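Side-chain contacts in germination-specific N-acetylmuramoyl-L-alanine amidase, Autolysin (PDB 7RAG), which probably cleaves the amide bond between N-acetylmuramic acid and L-alanine in peptidoglycan, using a zinc ion, and is allosterically activated by a lipoprotein during spore formation: residues B[57-62]-B[200-205]; B[49-54]-B[193-198]; B[133-138]-B[170-175]; B[176-179]-B[183-186]. One frame throughout, in Å; residues are numbered along the deposited sequence.

Overall arrangement
The four contacts illustrate how chemistry follows position in an alpha/beta fold with a mixed central sheet. Contacts 1 and 2 join the same pair of helices, 41-58 and 191-211. Contact 1, at the end of helix 41-58, is partly buried and mainly polar, whereas contact 2, midway along helix 41-58 and near the start of helix 191-211, combines apolar packing with a salt bridge; both adjoin lipoprotein chains. Contacts 3 and 4 share strand 171-178 and are buried within the amidase. Contact 3 packs that strand on helix 130-147 through aliphatic carbons, and contact 4 fastens its end by a backbone-to-carboxylate bond near the zinc site. Leu52 of contact 2 packs on Ile201 and Tyr202 of contact 1.

Contact 1. Residues B[57-62]-B[200-205]; sequences ESSGGL and AIYIGI. With EDO (1,2-ethanediol), chain D.
Ser59 and Tyr202 meet chiefly through their hydroxyls, a clear case of a long aromatic side chain reaching from helix 191-211 to the turn that ends helix 41-58. The CA atoms of Ser59 and Tyr202 stand 9.9 Å apart, and the tyrosine covers most of that gap: CG is anti to the backbone N (chi1 161°), which throws the ring outward. Ser59 OG, anti to its carbonyl carbon (chi1 -71°), meets the ring at its edge, near the ring plane. Ser59 OG and Tyr202 OH are hydrogen-bonded at a modelled 2.4 Å, a length so short that its exact value is doubtful. Tyr202 OH is also hydrogen-bonded, at 2.9 Å, to O2 of a 1,2-ethanediol, probably from the crystallisation liquor. Gly60, with positive phi, is the C-prime residue of a Schellman motif, with bonds from Gly61 N to Ile56 O and Gly60 N to Glu57 O. Ile69 of a lipoprotein chain packs on both Ser59 and Tyr202. Either hydroxyl could be the donor; each oxygen has a further weak partner, Leu55 O for Ser59 OG and Gln206 NE2 for Tyr202 OH, so the bond's direction probably depends on these neighbours.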
loop_
_atom_site.group_PDB
_atom_site.type_symbol
_atom_site.label_atom_id
_atom_site.label_comp_id
_atom_site.label_asym_id
_atom_site.label_seq_id
_atom_site.Cartn_x
_atom_site.Cartn_y
_atom_site.Cartn_z
ATOM N N GLU B 57 7.051 -17.322 -15.447
ATOM C CA GLU B 57 5.887 -18.086 -15.859
ATOM C C GLU B 57 4.844 -18.140 -14.753
ATOM O O GLU B 57 3.641 -18.084 -15.037
ATOM C CB GLU B 57 6.294 -19.492 -16.285
ATOM C CG GLU B 57 7.215 -19.511 -17.494
ATOM C CD GLU B 57 7.270 -20.854 -18.211
ATOM O OE1 GLU B 57 7.077 -21.915 -17.553
ATOM O OE2 GLU B 57 7.511 -20.849 -19.462
ATOM N N SER B 58 5.271 -18.254 -13.488
ATOM C CA SER B 58 4.277 -18.307 -12.417
ATOM C C SER B 58 3.565 -16.977 -12.237
ATOM O O SER B 58 2.522 -16.942 -11.581
ATOM C CB SER B 58 4.905 -18.758 -11.087
ATOM O OG SER B 58 5.930 -17.883 -10.658
ATOM N N SER B 59 4.098 -15.901 -12.824
ATOM C CA SER B 59 3.500 -14.566 -12.868
ATOM C C SER B 59 2.721 -14.291 -14.150
ATOM O O SER B 59 2.408 -13.129 -14.429
ATOM C CB SER B 59 4.583 -13.501 -12.756
ATOM O OG SER B 59 5.114 -13.467 -11.458
ATOM N N GLY B 60 2.455 -15.305 -14.961
ATOM C CA GLY B 60 1.667 -15.100 -16.155
ATOM C C GLY B 60 2.414 -14.633 -17.375
ATOM O O GLY B 60 1.769 -14.273 -18.367
ATOM N N GLY B 61 3.740 -14.597 -17.344
ATOM C CA GLY B 61 4.506 -14.361 -18.551
ATOM C C GLY B 61 4.820 -15.677 -19.248
ATOM O O GLY B 61 4.820 -16.749 -18.633
ATOM N N LEU B 62 5.060 -15.607 -20.545
ATOM C CA LEU B 62 5.465 -16.776 -21.312
ATOM C C LEU B 62 6.952 -16.678 -21.576
ATOM O O LEU B 62 7.425 -15.621 -21.997
ATOM C CB LEU B 62 4.712 -16.852 -22.634
ATOM C CG LEU B 62 4.824 -18.205 -23.303
ATOM C CD1 LEU B 62 4.089 -19.278 -22.491
ATOM C CD2 LEU B 62 4.257 -18.121 -24.690
ATOM N N ALA B 200 16.134 -10.906 -8.145
ATOM C CA ALA B 200 16.497 -9.530 -8.481
ATOM C C ALA B 200 16.181 -9.218 -9.947
ATOM O O ALA B 200 15.601 -8.171 -10.264
ATOM C CB ALA B 200 17.972 -9.282 -8.174
ATOM N N ILE B 201 16.534 -10.134 -10.857
ATOM C CA ILE B 201 16.285 -9.884 -12.276
ATOM C C ILE B 201 14.789 -9.802 -12.547
ATOM O O ILE B 201 14.317 -8.942 -13.314
ATOM C CB ILE B 201 16.944 -10.957 -13.157
ATOM C CG1 ILE B 201 18.421 -11.131 -12.782
ATOM C CG2 ILE B 201 16.773 -10.556 -14.631
ATOM C CD1 ILE B 201 19.175 -12.153 -13.629
ATOM N N TYR B 202 14.024 -10.702 -11.936
ATOM C CA TYR B 202 12.582 -10.732 -12.128
ATOM C C TYR B 202 11.946 -9.437 -11.647
ATOM O O TYR B 202 11.093 -8.857 -12.337
ATOM C CB TYR B 202 12.014 -11.947 -11.395
ATOM C CG TYR B 202 10.539 -11.926 -11.094
ATOM C CD1 TYR B 202 9.588 -12.075 -12.105
ATOM C CD2 TYR B 202 10.091 -11.798 -9.781
ATOM C CE1 TYR B 202 8.230 -12.076 -11.816
ATOM C CE2 TYR B 202 8.743 -11.786 -9.478
ATOM C CZ TYR B 202 7.818 -11.929 -10.500
ATOM O OH TYR B 202 6.485 -11.926 -10.182
ATOM N N ILE B 203 12.380 -8.942 -10.485
ATOM C CA ILE B 203 11.844 -7.679 -9.993
ATOM C C ILE B 203 12.243 -6.538 -10.920
ATOM O O ILE B 203 11.438 -5.645 -11.197
ATOM C CB ILE B 203 12.283 -7.438 -8.537
ATOM C CG1 ILE B 203 11.542 -8.408 -7.610
ATOM C CG2 ILE B 203 11.982 -6.024 -8.100
ATOM C CD1 ILE B 203 10.037 -8.391 -7.815
ATOM N N GLY B 204 13.477 -6.546 -11.427
ATOM C CA GLY B 204 13.876 -5.485 -12.338
ATOM C C GLY B 204 13.004 -5.439 -13.578
ATOM O O GLY B 204 12.512 -4.378 -13.972
ATOM N N ILE B 205 12.782 -6.607 -14.187
ATOM C CA ILE B 205 11.865 -6.732 -15.316
ATOM C C ILE B 205 10.495 -6.179 -14.947
ATOM O O ILE B 205 9.896 -5.407 -15.695
ATOM C CB ILE B 205 11.771 -8.208 -15.761
ATOM C CG1 ILE B 205 13.094 -8.712 -16.333
ATOM C CG2 ILE B 205 10.662 -8.421 -16.791
ATOM C CD1 ILE B 205 13.067 -10.191 -16.637
HETATM C C1 EDO D . 5.599 -16.178 -8.016
HETATM O O1 EDO D . 4.469 -15.310 -7.775
HETATM C C2 EDO D . 6.769 -15.313 -8.419
HETATM O O2 EDO D . 6.354 -13.952 -8.167
#

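Contact 2. Residues B[49-54]-B[193-198]; sequences TLKLRE and YQEKIA
Lys51 reaches Glu195 because its chain bends at CG (chi2 -63°), while Glu195 runs out straight beyond CG (chi2 177°) to meet it. The two side chains cross obliquely, and their methylenes also touch: Lys51 CD lies 3.7 Å from Glu195 CG. Beyond that crossing, Lys51 NZ donates to Glu195 OE2 at 2.9 Å in a salt bridge that uses the anti lone pair, the one facing away from OE1. Lys51 NZ has its stronger partner in Glu191, one turn earlier in helix 191-211, with which it forms another salt bridge. Beneath the ion pair is a close helix-helix crossing, with segment axes 8.5 Å apart at -51°, by which helices 41-58 and 191-211 pack together beside the central sheet of the amidase fold. Ala198 makes this closeness possible, its single methyl pointing toward the facing helix. Ala198 CB touches Lys51 CB at 3.6 Å and lies 3.7 Å from the backbone N of Leu52. Leu52 packs alongside, with its CB 4.2 Å from Ala198 CB. The other carboxylate oxygen, Glu195 OE1, forms a salt bridge with Lys82 of a lipoprotein chain.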
loop_
_atom_site.group_PDB
_atom_site.type_symbol
_atom_site.label_atom_id
_atom_site.label_comp_id
_atom_site.label_asym_id
_atom_site.label_seq_id
_atom_site.Cartn_x
_atom_site.Cartn_y
_atom_site.Cartn_z
ATOM N N THR B 49 18.875 -19.100 -15.109
ATOM C CA THR B 49 17.854 -18.953 -16.138
ATOM C C THR B 49 16.603 -19.780 -15.837
ATOM O O THR B 49 15.480 -19.312 -16.077
ATOM C CB THR B 49 18.440 -19.352 -17.489
ATOM O OG1 THR B 49 19.566 -18.512 -17.792
ATOM C CG2 THR B 49 17.393 -19.239 -18.566
ATOM N N LEU B 50 16.762 -21.013 -15.324
ATOM C CA LEU B 50 15.583 -21.813 -15.024
ATOM C C LEU B 50 14.858 -21.317 -13.774
ATOM O O LEU B 50 13.616 -21.379 -13.713
ATOM C CB LEU B 50 15.951 -23.290 -14.902
ATOM C CG LEU B 50 16.368 -23.887 -16.255
ATOM C CD1 LEU B 50 16.845 -25.296 -16.084
ATOM C CD2 LEU B 50 15.255 -23.819 -17.327
ATOM N N LYS B 51 15.593 -20.786 -12.791
ATOM C CA LYS B 51 14.917 -20.120 -11.672
ATOM C C LYS B 51 14.089 -18.939 -12.163
ATOM O O LYS B 51 12.928 -18.762 -11.753
ATOM C CB LYS B 51 15.927 -19.642 -10.622
ATOM C CG LYS B 51 16.837 -20.722 -10.048
ATOM C CD LYS B 51 16.075 -21.778 -9.309
ATOM C CE LYS B 51 17.028 -22.763 -8.591
ATOM N NZ LYS B 51 16.288 -23.723 -7.704
ATOM N N LEU B 52 14.677 -18.131 -13.060
ATOM C CA LEU B 52 14.020 -16.932 -13.589
ATOM C C LEU B 52 12.816 -17.298 -14.454
ATOM O O LEU B 52 11.776 -16.639 -14.399
ATOM C CB LEU B 52 15.037 -16.103 -14.384
ATOM C CG LEU B 52 14.643 -14.773 -15.048
ATOM C CD1 LEU B 52 13.878 -13.874 -14.059
ATOM C CD2 LEU B 52 15.883 -14.044 -15.593
ATOM N N ARG B 53 12.948 -18.349 -15.262
ATOM C CA ARG B 53 11.824 -18.905 -15.998
ATOM C C ARG B 53 10.659 -19.229 -15.065
ATOM O O ARG B 53 9.499 -18.926 -15.370
ATOM C CB ARG B 53 12.298 -20.164 -16.749
ATOM C CG ARG B 53 11.263 -20.807 -17.642
ATOM C CD ARG B 53 10.453 -21.862 -16.885
ATOM N NE ARG B 53 9.759 -22.783 -17.779
ATOM C CZ ARG B 53 10.305 -23.881 -18.285
ATOM N NH1 ARG B 53 11.560 -24.188 -17.966
ATOM N NH2 ARG B 53 9.594 -24.670 -19.088
ATOM N N GLU B 54 10.944 -19.897 -13.942
ATOM C CA GLU B 54 9.855 -20.212 -13.017
ATOM C C GLU B 54 9.204 -18.945 -12.454
ATOM O O GLU B 54 7.968 -18.843 -12.395
ATOM C CB GLU B 54 10.361 -21.120 -11.899
ATOM C CG GLU B 54 10.574 -22.512 -12.382
ATOM C CD GLU B 54 11.136 -23.441 -11.327
ATOM O OE1 GLU B 54 11.451 -22.965 -10.203
ATOM O OE2 GLU B 54 11.263 -24.655 -11.646
ATOM N N TYR B 193 21.711 -18.619 -3.524
ATOM C CA TYR B 193 22.197 -17.383 -4.117
ATOM C C TYR B 193 21.692 -17.246 -5.543
ATOM O O TYR B 193 21.305 -16.150 -5.972
ATOM C CB TYR B 193 23.721 -17.349 -4.062
ATOM C CG TYR B 193 24.331 -15.985 -4.314
ATOM C CD1 TYR B 193 24.284 -14.998 -3.348
ATOM C CD2 TYR B 193 24.981 -15.701 -5.512
ATOM C CE1 TYR B 193 24.849 -13.763 -3.568
ATOM C CE2 TYR B 193 25.546 -14.462 -5.741
ATOM C CZ TYR B 193 25.470 -13.500 -4.765
ATOM O OH TYR B 193 26.035 -12.265 -4.974
ATOM N N GLN B 194 21.674 -18.351 -6.289
ATOM C CA GLN B 194 21.134 -18.309 -7.640
ATOM C C GLN B 194 19.683 -17.858 -7.636
ATOM O O GLN B 194 19.270 -17.065 -8.494
ATOM C CB GLN B 194 21.274 -19.674 -8.297
ATOM C CG GLN B 194 22.714 -20.160 -8.379
ATOM C CD GLN B 194 22.797 -21.588 -8.876
ATOM O OE1 GLN B 194 21.783 -22.277 -8.960
ATOM N NE2 GLN B 194 24.003 -22.037 -9.221
ATOM N N GLU B 195 18.895 -18.335 -6.668
ATOM C CA GLU B 195 17.499 -17.906 -6.595
ATOM C C GLU B 195 17.384 -16.424 -6.261
ATOM O O GLU B 195 16.507 -15.731 -6.788
ATOM C CB GLU B 195 16.735 -18.749 -5.582
ATOM C CG GLU B 195 16.594 -20.185 -6.001
ATOM C CD GLU B 195 15.899 -21.048 -4.957
ATOM O OE1 GLU B 195 15.556 -20.534 -3.866
ATOM O OE2 GLU B 195 15.681 -22.248 -5.237
ATOM N N LYS B 196 18.256 -15.926 -5.383
ATOM C CA LYS B 196 18.266 -14.498 -5.070
ATOM C C LYS B 196 18.504 -13.659 -6.329
ATOM O O LYS B 196 17.816 -12.654 -6.567
ATOM C CB LYS B 196 19.345 -14.236 -4.023
ATOM C CG LYS B 196 19.169 -12.999 -3.169
ATOM C CD LYS B 196 19.837 -13.213 -1.794
ATOM C CE LYS B 196 19.624 -12.014 -0.854
ATOM N NZ LYS B 196 20.137 -12.271 0.528
ATOM N N ILE B 197 19.475 -14.067 -7.150
ATOM C CA ILE B 197 19.768 -13.345 -8.388
ATOM C C ILE B 197 18.569 -13.381 -9.326
ATOM O O ILE B 197 18.196 -12.370 -9.939
ATOM C CB ILE B 197 21.011 -13.938 -9.070
ATOM C CG1 ILE B 197 22.265 -13.565 -8.291
ATOM C CG2 ILE B 197 21.070 -13.499 -10.555
ATOM C CD1 ILE B 197 23.469 -14.308 -8.737
ATOM N N ALA B 198 17.962 -14.560 -9.476
ATOM C CA ALA B 198 16.785 -14.646 -10.324
ATOM C C ALA B 198 15.699 -13.706 -9.820
ATOM O O ALA B 198 15.069 -13.000 -10.608
ATOM C CB ALA B 198 16.282 -16.086 -10.391
#

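Contact 3. Residues B[133-138]-B[170-175]; sequences KELSKC and PSVLIE
The carbonyl oxygen of Lys133 is gripped by both Lys137 N and the hydroxyl of Ser136, a residue whose CB rests 4.0 Å from Val172 CG1. Ser136 OG donates to Lys133 O at 2.6 Å, making an angle of 119° at the oxygen and tilted 24° out of the carbonyl plane, and Lys137 N approaches from the same face of that plane. The hydroxyl is thus folded back on its own helix, and Ser136 presents carbon to the strand. The cross-segment contact is accordingly aliphatic, and Leu135 carries most of it. With CG anti to the backbone N (chi1 171°), Leu135 extends over the strand, where CD2 touches Val172 CG1 at 3.6 Å and Pro170 CB at 4.0 Å. The leucine crosses both partners at about a right angle, a single methyl, CD2, lying against both. Val172 CG1 in turn fits between Leu135 and Ser136, coming within 3.8 Å of Ser136 N. Further along, Val172 and Ile174 both pack on Ile139 of the same helix, while the strand's backbone pairs with Phe105 and Ser107 of strand 104-111. Such aliphatic packing of a helix across an inner strand is characteristic of alpha/beta folds, here with helix 130-147 covering the central mixed sheet.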
loop_
_atom_site.group_PDB
_atom_site.type_symbol
_atom_site.label_atom_id
_atom_site.label_comp_id
_atom_site.label_asym_id
_atom_site.label_seq_id
_atom_site.Cartn_x
_atom_site.Cartn_y
_atom_site.Cartn_z
ATOM N N LYS B 133 18.448 0.323 -22.351
ATOM C CA LYS B 133 19.172 0.980 -21.272
ATOM C C LYS B 133 18.287 1.137 -20.041
ATOM O O LYS B 133 18.722 0.863 -18.913
ATOM C CB LYS B 133 19.718 2.326 -21.736
ATOM C CG LYS B 133 20.794 2.890 -20.790
ATOM C CD LYS B 133 21.336 4.254 -21.242
ATOM C CE LYS B 133 20.281 5.339 -21.063
ATOM N NZ LYS B 133 20.548 6.592 -21.828
ATOM N N GLU B 134 17.026 1.532 -20.238
ATOM C CA GLU B 134 16.112 1.635 -19.103
ATOM C C GLU B 134 15.947 0.285 -18.413
ATOM O O GLU B 134 16.028 0.187 -17.181
ATOM C CB GLU B 134 14.746 2.160 -19.553
ATOM C CG GLU B 134 14.754 3.518 -20.209
ATOM C CD GLU B 134 13.382 3.904 -20.791
ATOM O OE1 GLU B 134 12.389 3.141 -20.581
ATOM O OE2 GLU B 134 13.313 4.972 -21.460
ATOM N N LEU B 135 15.714 -0.766 -19.195
ATOM C CA LEU B 135 15.537 -2.098 -18.612
ATOM C C LEU B 135 16.774 -2.510 -17.845
ATOM O O LEU B 135 16.686 -3.013 -16.709
ATOM C CB LEU B 135 15.232 -3.126 -19.697
ATOM C CG LEU B 135 15.219 -4.611 -19.308
ATOM C CD1 LEU B 135 14.132 -4.965 -18.315
ATOM C CD2 LEU B 135 15.013 -5.404 -20.555
ATOM N N SER B 136 17.940 -2.277 -18.445
ATOM C CA SER B 136 19.180 -2.639 -17.793
ATOM C C SER B 136 19.299 -1.918 -16.469
ATOM O O SER B 136 19.675 -2.530 -15.469
ATOM C CB SER B 136 20.364 -2.326 -18.702
ATOM O OG SER B 136 20.653 -0.937 -18.693
ATOM N N LYS B 137 18.966 -0.618 -16.444
ATOM C CA LYS B 137 19.052 0.149 -15.203
ATOM C C LYS B 137 18.130 -0.432 -14.136
ATOM O O LYS B 137 18.513 -0.533 -12.966
ATOM C CB LYS B 137 18.709 1.619 -15.457
ATOM C CG LYS B 137 19.768 2.419 -16.201
ATOM C CD LYS B 137 19.373 3.894 -16.260
ATOM C CE LYS B 137 20.432 4.753 -16.921
ATOM N NZ LYS B 137 20.156 6.234 -16.782
ATOM N N CYS B 138 16.906 -0.809 -14.519
ATOM C CA CYS B 138 15.997 -1.437 -13.556
ATOM C C CYS B 138 16.612 -2.701 -12.959
ATOM O O CYS B 138 16.602 -2.910 -11.734
ATOM C CB CYS B 138 14.659 -1.770 -14.217
ATOM S SG CYS B 138 13.645 -0.337 -14.619
ATOM N N PRO B 170 13.474 -4.800 -26.329
ATOM C CA PRO B 170 14.443 -4.489 -25.267
ATOM C C PRO B 170 15.324 -5.696 -24.963
ATOM O O PRO B 170 14.840 -6.801 -24.709
ATOM C CB PRO B 170 13.552 -4.100 -24.078
ATOM C CG PRO B 170 12.299 -3.656 -24.702
ATOM C CD PRO B 170 12.096 -4.507 -25.897
ATOM N N SER B 171 16.631 -5.476 -24.975
ATOM C CA SER B 171 17.571 -6.582 -24.929
ATOM C C SER B 171 18.678 -6.252 -23.949
ATOM O O SER B 171 19.280 -5.189 -24.052
ATOM C CB SER B 171 18.163 -6.849 -26.317
ATOM O OG SER B 171 17.153 -7.200 -27.238
ATOM N N VAL B 172 18.954 -7.155 -23.008
ATOM C CA VAL B 172 19.993 -6.921 -22.015
ATOM C C VAL B 172 20.763 -8.206 -21.770
ATOM O O VAL B 172 20.234 -9.319 -21.896
ATOM C CB VAL B 172 19.436 -6.399 -20.678
ATOM C CG1 VAL B 172 18.600 -5.151 -20.899
ATOM C CG2 VAL B 172 18.616 -7.484 -20.008
ATOM N N LEU B 173 22.028 -8.034 -21.412
ATOM C CA LEU B 173 22.881 -9.121 -20.968
ATOM C C LEU B 173 23.201 -8.901 -19.502
ATOM O O LEU B 173 23.499 -7.778 -19.097
ATOM C CB LEU B 173 24.179 -9.172 -21.773
ATOM C CG LEU B 173 25.225 -10.153 -21.228
ATOM C CD1 LEU B 173 24.940 -11.483 -21.832
ATOM C CD2 LEU B 173 26.668 -9.724 -21.531
ATOM N N ILE B 174 23.145 -9.960 -18.704
ATOM C CA ILE B 174 23.489 -9.873 -17.291
ATOM C C ILE B 174 24.632 -10.826 -17.003
ATOM O O ILE B 174 24.485 -12.044 -17.155
ATOM C CB ILE B 174 22.290 -10.189 -16.391
ATOM C CG1 ILE B 174 21.054 -9.447 -16.881
ATOM C CG2 ILE B 174 22.597 -9.789 -14.970
ATOM C CD1 ILE B 174 19.898 -9.654 -16.011
ATOM N N GLU B 175 25.764 -10.274 -16.569
ATOM C CA GLU B 175 26.887 -11.052 -16.059
ATOM C C GLU B 175 26.770 -11.078 -14.546
ATOM O O GLU B 175 27.070 -10.084 -13.877
ATOM C CB GLU B 175 28.215 -10.455 -16.507
ATOM C CG GLU B 175 28.397 -10.603 -17.980
ATOM C CD GLU B 175 29.785 -10.251 -18.442
ATOM O OE1 GLU B 175 30.590 -9.751 -17.609
ATOM O OE2 GLU B 175 30.050 -10.482 -19.654
#

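Contact 4. Residues B[176-179]-B[183-186]; sequences CGFL and KECK
Glu184 reaches back to the backbone of Phe178 where strand 171-178 ends and the chain turns into helix 182-188, a strand-to-helix connection at the zinc-site end of the central sheet. The polar tie is a single bond across the segments: Phe178 N donates to Glu184 OE1 at 2.9 Å, nearly straight at 164°. The Glu184 chain is bent at chi2 (-144°), which brings OE1 back to the strand. The oxygen is met on its syn side, with the donor tilted out of the carboxylate plane. A second donor, Gly120 N, also binds Glu184 OE1, so two main-chain N-H groups from different parts of the fold converge on one buried oxygen. Close contacts without a bond surround this oxygen. Gly177 CA comes within 3.4 Å of Glu184 OE1, and the lack of a side chain there lets the carboxylate lie against the strand. The Phe178 ring turns its edge to the same oxygen, CD2 being 4.0 Å from Glu184 OE1, with ring and carboxylate planes 33° apart. Apolar packing completes the join on the Leu179 side, near the zinc ligand Glu41. The Leu179 CB is directed away from the helix, yet its CD2 methyl curls back: Leu179 CD2 rests 3.7 Å from Cys185 SG.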
loop_
_atom_site.group_PDB
_atom_site.type_symbol
_atom_site.label_atom_id
_atom_site.label_comp_id
_atom_site.label_asym_id
_atom_site.label_seq_id
_atom_site.Cartn_x
_atom_site.Cartn_y
_atom_site.Cartn_z
ATOM N N CYS B 176 26.354 -12.221 -14.015
ATOM C CA CYS B 176 25.845 -12.278 -12.654
ATOM C C CYS B 176 26.925 -12.139 -11.600
ATOM O O CYS B 176 26.620 -11.691 -10.498
ATOM C CB CYS B 176 25.068 -13.577 -12.472
ATOM S SG CYS B 176 23.728 -13.669 -13.675
ATOM N N GLY B 177 28.167 -12.483 -11.916
ATOM C CA GLY B 177 29.269 -12.381 -10.976
ATOM C C GLY B 177 30.526 -12.841 -11.671
ATOM O O GLY B 177 30.513 -13.170 -12.862
ATOM N N PHE B 178 31.623 -12.874 -10.912
ATOM C CA PHE B 178 32.928 -13.271 -11.431
ATOM C C PHE B 178 33.328 -14.629 -10.868
ATOM O O PHE B 178 33.484 -14.779 -9.653
ATOM C CB PHE B 178 33.999 -12.240 -11.084
ATOM C CG PHE B 178 33.893 -10.957 -11.859
ATOM C CD1 PHE B 178 34.823 -10.644 -12.841
ATOM C CD2 PHE B 178 32.892 -10.051 -11.586
ATOM C CE1 PHE B 178 34.744 -9.456 -13.551
ATOM C CE2 PHE B 178 32.808 -8.861 -12.292
ATOM C CZ PHE B 178 33.738 -8.565 -13.277
ATOM N N LEU B 179 33.517 -15.612 -11.756
ATOM C CA LEU B 179 34.166 -16.855 -11.361
ATOM C C LEU B 179 35.609 -16.631 -10.952
ATOM O O LEU B 179 36.178 -17.467 -10.239
ATOM C CB LEU B 179 34.130 -17.867 -12.498
ATOM C CG LEU B 179 32.789 -18.525 -12.757
ATOM C CD1 LEU B 179 32.949 -19.607 -13.804
ATOM C CD2 LEU B 179 32.266 -19.094 -11.463
ATOM N N LYS B 183 35.350 -15.828 -3.313
ATOM C CA LYS B 183 34.130 -15.693 -2.519
ATOM C C LYS B 183 32.895 -15.671 -3.418
ATOM O O LYS B 183 31.910 -16.385 -3.173
ATOM C CB LYS B 183 34.203 -14.433 -1.655
ATOM N N GLU B 184 32.944 -14.882 -4.492
ATOM C CA GLU B 184 31.797 -14.829 -5.391
ATOM C C GLU B 184 31.573 -16.161 -6.093
ATOM O O GLU B 184 30.428 -16.560 -6.296
ATOM C CB GLU B 184 31.955 -13.704 -6.417
ATOM C CG GLU B 184 31.325 -12.381 -5.988
ATOM C CD GLU B 184 30.702 -11.614 -7.149
ATOM O OE1 GLU B 184 31.266 -11.634 -8.273
ATOM O OE2 GLU B 184 29.639 -10.990 -6.933
ATOM N N CYS B 185 32.639 -16.858 -6.490
ATOM C CA CYS B 185 32.450 -18.154 -7.136
ATOM C C CYS B 185 31.715 -19.115 -6.206
ATOM O O CYS B 185 30.713 -19.746 -6.598
ATOM C CB CYS B 185 33.800 -18.734 -7.557
ATOM S SG CYS B 185 33.717 -20.389 -8.310
ATOM N N LYS B 186 32.178 -19.201 -4.950
ATOM C CA LYS B 186 31.494 -20.036 -3.966
ATOM C C LYS B 186 30.023 -19.642 -3.839
ATOM O O LYS B 186 29.146 -20.511 -3.766
ATOM C CB LYS B 186 32.204 -19.946 -2.613
#